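Local atomic coordinates of DNA repair protein RecO (Deinococcus radiodurans, PDB entry 1U5K), a protein that probably takes part in DNA repair and in recombination by the RecF pathway, and binds a zinc ion. Residues Pro184-Leu187 and Asp188-His192; Val194-Thr197 and Val198-Phe202. All blocks are in the same frame, centred on the assembly; numbering follows the deposited sequence.

Interaction 1: Pro184-Leu187 and Asp188-His192; sequences PAVL and DFLRH
Arg191 turns its CG anti to its carbonyl carbon (chi1 -70°) and then runs extended from CG to NE, which carries the guanidinium back over Leu187, one helical turn earlier. The two side chains cross at an angle, and both Leu187 methyls touch the arginine. Leu187 CD1 sits over one face of the guanidinium, toward its rim, 3.8 Å from Arg191 NH2. Leu187 CD2 comes to 4.0 Å from Arg191 NE. The contact is apolar methyl against flat cation. The start of the arginine chain is packed as well, with Arg191 CG 3.2 Å from Leu187 O. With an alanine in place of Arg191, the Leu187 methyls would probably lose the flat group they pack on, and Pro161 O its weak bond from Arg191 NH2.

On another side of the helix, Val186 and Leu190 run alongside each other in the same direction, with Val186 CG1 4.0 Å from Leu190 CD1. The backbone between them is regular alpha helix. Leu190 N donates to Val186 O at 2.9 Å, almost straight at the hydrogen. Near the start of the helix, a water donates to Ala185 O at 2.7 Å. The same water donates to Asp188 OD1, tying the carboxylate to the backbone. Asp188 OD2 forms a salt bridge with Arg196.

Helix 184-192 follows the zinc-binding region in the chain. Val186, Phe189 and Leu190 pack on Leu214 of helix 211-225. Phe189 also meets Tyr138 edge-to-face on helix 129-141, while Leu187 and Arg191 touch Glu162 in a loop.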
# COMPACT_ATOMS: atom_id res chain seq x y z
N PRO A 184 -3.88 -5.25 31.96
CA PRO A 184 -2.63 -5.81 32.48
C PRO A 184 -1.85 -6.72 31.52
O PRO A 184 -0.62 -6.68 31.53
CB PRO A 184 -3.05 -6.58 33.73
CG PRO A 184 -4.44 -6.15 34.05
CD PRO A 184 -5.03 -5.47 32.86
N ALA A 185 -2.50 -7.59 30.76
CA ALA A 185 -1.76 -8.50 29.89
C ALA A 185 -1.19 -7.72 28.71
O ALA A 185 -0.10 -8.03 28.22
CB ALA A 185 -2.67 -9.63 29.40
N VAL A 186 -1.90 -6.70 28.24
CA VAL A 186 -1.38 -5.82 27.20
C VAL A 186 -0.14 -5.08 27.66
O VAL A 186 0.90 -5.08 27.00
CB VAL A 186 -2.48 -4.90 26.70
CG1 VAL A 186 -1.94 -3.78 25.83
CG2 VAL A 186 -3.55 -5.71 25.99
N LEU A 187 -0.20 -4.52 28.86
CA LEU A 187 0.91 -3.79 29.44
C LEU A 187 2.12 -4.68 29.61
O LEU A 187 3.26 -4.29 29.35
CB LEU A 187 0.58 -3.22 30.82
CG LEU A 187 0.22 -1.75 30.92
CD1 LEU A 187 0.00 -1.40 32.40
CD2 LEU A 187 1.27 -0.89 30.24
N ASP A 188 1.86 -5.90 30.05
CA ASP A 188 2.96 -6.81 30.29
C ASP A 188 3.67 -7.17 28.99
O ASP A 188 4.90 -7.24 28.91
CB ASP A 188 2.43 -8.04 31.03
CG ASP A 188 3.38 -9.18 30.98
OD1 ASP A 188 3.10 -10.07 30.15
OD2 ASP A 188 4.44 -9.25 31.64
N PHE A 189 2.88 -7.40 27.95
CA PHE A 189 3.44 -7.63 26.63
C PHE A 189 4.28 -6.45 26.15
O PHE A 189 5.44 -6.60 25.78
CB PHE A 189 2.36 -7.95 25.61
CG PHE A 189 2.91 -8.22 24.24
CD1 PHE A 189 3.38 -9.48 23.92
CD2 PHE A 189 3.01 -7.20 23.31
CE1 PHE A 189 3.88 -9.72 22.65
CE2 PHE A 189 3.54 -7.44 22.05
CZ PHE A 189 3.94 -8.70 21.72
N LEU A 190 3.68 -5.27 26.18
CA LEU A 190 4.35 -4.07 25.71
C LEU A 190 5.67 -3.82 26.42
O LEU A 190 6.64 -3.46 25.78
CB LEU A 190 3.41 -2.88 25.82
CG LEU A 190 2.22 -2.86 24.87
CD1 LEU A 190 1.38 -1.64 25.14
CD2 LEU A 190 2.54 -2.96 23.41
N ARG A 191 5.73 -4.07 27.73
CA ARG A 191 6.90 -3.80 28.54
C ARG A 191 8.04 -4.78 28.36
O ARG A 191 9.21 -4.45 28.57
CB ARG A 191 6.53 -3.71 30.02
CG ARG A 191 5.71 -2.49 30.39
CD ARG A 191 5.24 -2.54 31.83
NE ARG A 191 4.64 -1.30 32.30
CZ ARG A 191 3.81 -1.20 33.33
NH1 ARG A 191 3.43 -2.26 34.03
NH2 ARG A 191 3.35 -0.01 33.68
N HIS A 192 7.72 -5.98 27.90
CA HIS A 192 8.69 -7.06 27.91
C HIS A 192 8.88 -7.77 26.57
O HIS A 192 9.82 -8.53 26.44
CB HIS A 192 8.24 -8.06 28.98
CG HIS A 192 8.18 -7.44 30.34
ND1 HIS A 192 9.30 -6.92 30.95
CD2 HIS A 192 7.15 -7.23 31.20
CE1 HIS A 192 8.97 -6.42 32.13
NE2 HIS A 192 7.67 -6.60 32.30
O HOH W 1 1.27 -10.40 28.44

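Interaction 2: Val194-Thr197 and Val198-Phe202; sequences VRRT and VRASF
Thr197 is the N-cap of helix 198-203, and most of this contact is built round it, with Arg196 and Ala200 beside it. The threonine places OG1 between its backbone N and carbonyl carbon (chi1 64°), which turns the oxygen toward the first turn of the helix. There OG1 accepts from Ala200 N at 3.1 Å, with an N-H...O angle of 158°. This bond satisfies an amide that has no helical carbonyl a turn before it to use. Thr197 O begins the regular helical pattern by accepting from Ser201 N at 3.1 Å.

The side chain of Arg196 runs alongside the same turn. Its CG rests against Ala200 CB at 4.0 Å, and its CD passes 3.8 Å from Ser201 OG. The chain then bends at chi3 (-120°). Its guanidinium forms a salt bridge through NH2 with Asp188 on the preceding helix.

This is a surface contact away from the zinc site. One side of it faces helix 129-141. Val198 packs on Met136 and Lys139 there, and Lys139 NZ donates to Val194 O and Arg196 O.

Two waters join the loop to the helix through one hydroxyl. One lies between Arg196 O and Ser201 OG, 2.6 Å from that hydroxyl oxygen, and probably bonds to both. The other lies in the guanidinium plane, at its edge, and accepts from Arg196 NH1 at 2.9 Å while also bonding to Ser201 OG.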
# COMPACT_ATOMS: atom_id res chain seq x y z
N VAL A 194 10.05 -6.99 23.67
CA VAL A 194 11.35 -6.85 23.03
C VAL A 194 12.47 -7.70 23.64
O VAL A 194 13.28 -8.26 22.90
CB VAL A 194 11.72 -5.36 22.94
CG1 VAL A 194 13.16 -5.17 22.48
CG2 VAL A 194 10.74 -4.65 22.03
N ARG A 195 12.49 -7.85 24.97
CA ARG A 195 13.55 -8.54 25.69
C ARG A 195 13.28 -10.03 25.89
O ARG A 195 14.17 -10.87 25.80
CB ARG A 195 13.81 -7.82 27.02
CG ARG A 195 14.39 -8.64 28.18
CD ARG A 195 13.96 -8.15 29.58
NE ARG A 195 13.65 -9.27 30.46
CZ ARG A 195 12.44 -9.70 30.82
NH1 ARG A 195 11.32 -9.11 30.44
NH2 ARG A 195 12.36 -10.76 31.61
N ARG A 196 12.02 -10.37 26.15
CA ARG A 196 11.63 -11.75 26.37
C ARG A 196 11.95 -12.62 25.17
O ARG A 196 11.80 -12.20 24.02
CB ARG A 196 10.12 -11.81 26.53
CG ARG A 196 9.63 -12.59 27.71
CD ARG A 196 8.18 -12.27 27.98
NE ARG A 196 8.04 -11.72 29.32
CZ ARG A 196 6.92 -11.21 29.79
NH1 ARG A 196 5.85 -11.13 29.01
NH2 ARG A 196 6.90 -10.77 31.04
N THR A 197 12.36 -13.86 25.44
CA THR A 197 12.55 -14.80 24.35
C THR A 197 11.22 -15.03 23.63
O THR A 197 10.15 -14.95 24.22
CB THR A 197 13.11 -16.15 24.85
OG1 THR A 197 12.15 -16.75 25.71
CG2 THR A 197 14.35 -15.95 25.69
N VAL A 198 11.29 -15.33 22.34
CA VAL A 198 10.06 -15.61 21.61
C VAL A 198 9.39 -16.90 22.10
O VAL A 198 8.17 -17.01 22.18
CB VAL A 198 10.25 -15.55 20.07
CG1 VAL A 198 10.86 -14.22 19.65
CG2 VAL A 198 11.09 -16.67 19.53
N ARG A 199 10.19 -17.88 22.50
CA ARG A 199 9.61 -19.06 23.12
C ARG A 199 8.76 -18.74 24.35
O ARG A 199 7.60 -19.12 24.42
CB ARG A 199 10.72 -20.03 23.51
CG ARG A 199 10.19 -21.37 23.97
CD ARG A 199 11.28 -22.38 23.76
NE ARG A 199 10.88 -23.64 24.35
CZ ARG A 199 11.69 -24.69 24.41
NH1 ARG A 199 12.92 -24.61 23.91
NH2 ARG A 199 11.23 -25.81 24.94
N ALA A 200 9.30 -17.97 25.28
CA ALA A 200 8.55 -17.48 26.44
C ALA A 200 7.26 -16.76 26.07
O ALA A 200 6.21 -17.03 26.64
CB ALA A 200 9.44 -16.59 27.29
N SER A 201 7.31 -15.85 25.10
CA SER A 201 6.12 -15.13 24.66
C SER A 201 5.04 -16.00 24.01
O SER A 201 3.85 -15.76 24.22
CB SER A 201 6.50 -13.99 23.72
OG SER A 201 7.12 -12.95 24.44
N PHE A 202 5.45 -16.99 23.23
CA PHE A 202 4.52 -17.92 22.60
C PHE A 202 3.68 -18.67 23.63
O PHE A 202 2.57 -19.12 23.33
CB PHE A 202 5.23 -18.98 21.75
CG PHE A 202 5.83 -18.49 20.46
CD1 PHE A 202 6.67 -19.34 19.76
CD2 PHE A 202 5.61 -17.22 19.96
CE1 PHE A 202 7.27 -18.94 18.58
CE2 PHE A 202 6.20 -16.81 18.78
CZ PHE A 202 7.02 -17.67 18.06
O HOH W 2 9.16 -12.12 23.08
O HOH W 3 5.11 -12.02 26.31

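How the interactions relate
Interaction 1 precedes interaction 2 along the chain. Interaction 1 lies within helix 184-192; interaction 2 covers the following loop and the start of helix 198-203. Their centres are about 12 Å apart. They touch directly: Asp188 OD2 of interaction 1 forms a salt bridge with Arg196 NH2 of interaction 2 at 3.0 Å. The bond ties the loop that leads into helix 198-203 back to helix 184-192. Both contacts also pack on helix 129-141, so this one helix backs the two short helices. All four segments lie in the C-terminal part of RecO, which also holds the zinc-binding cysteines.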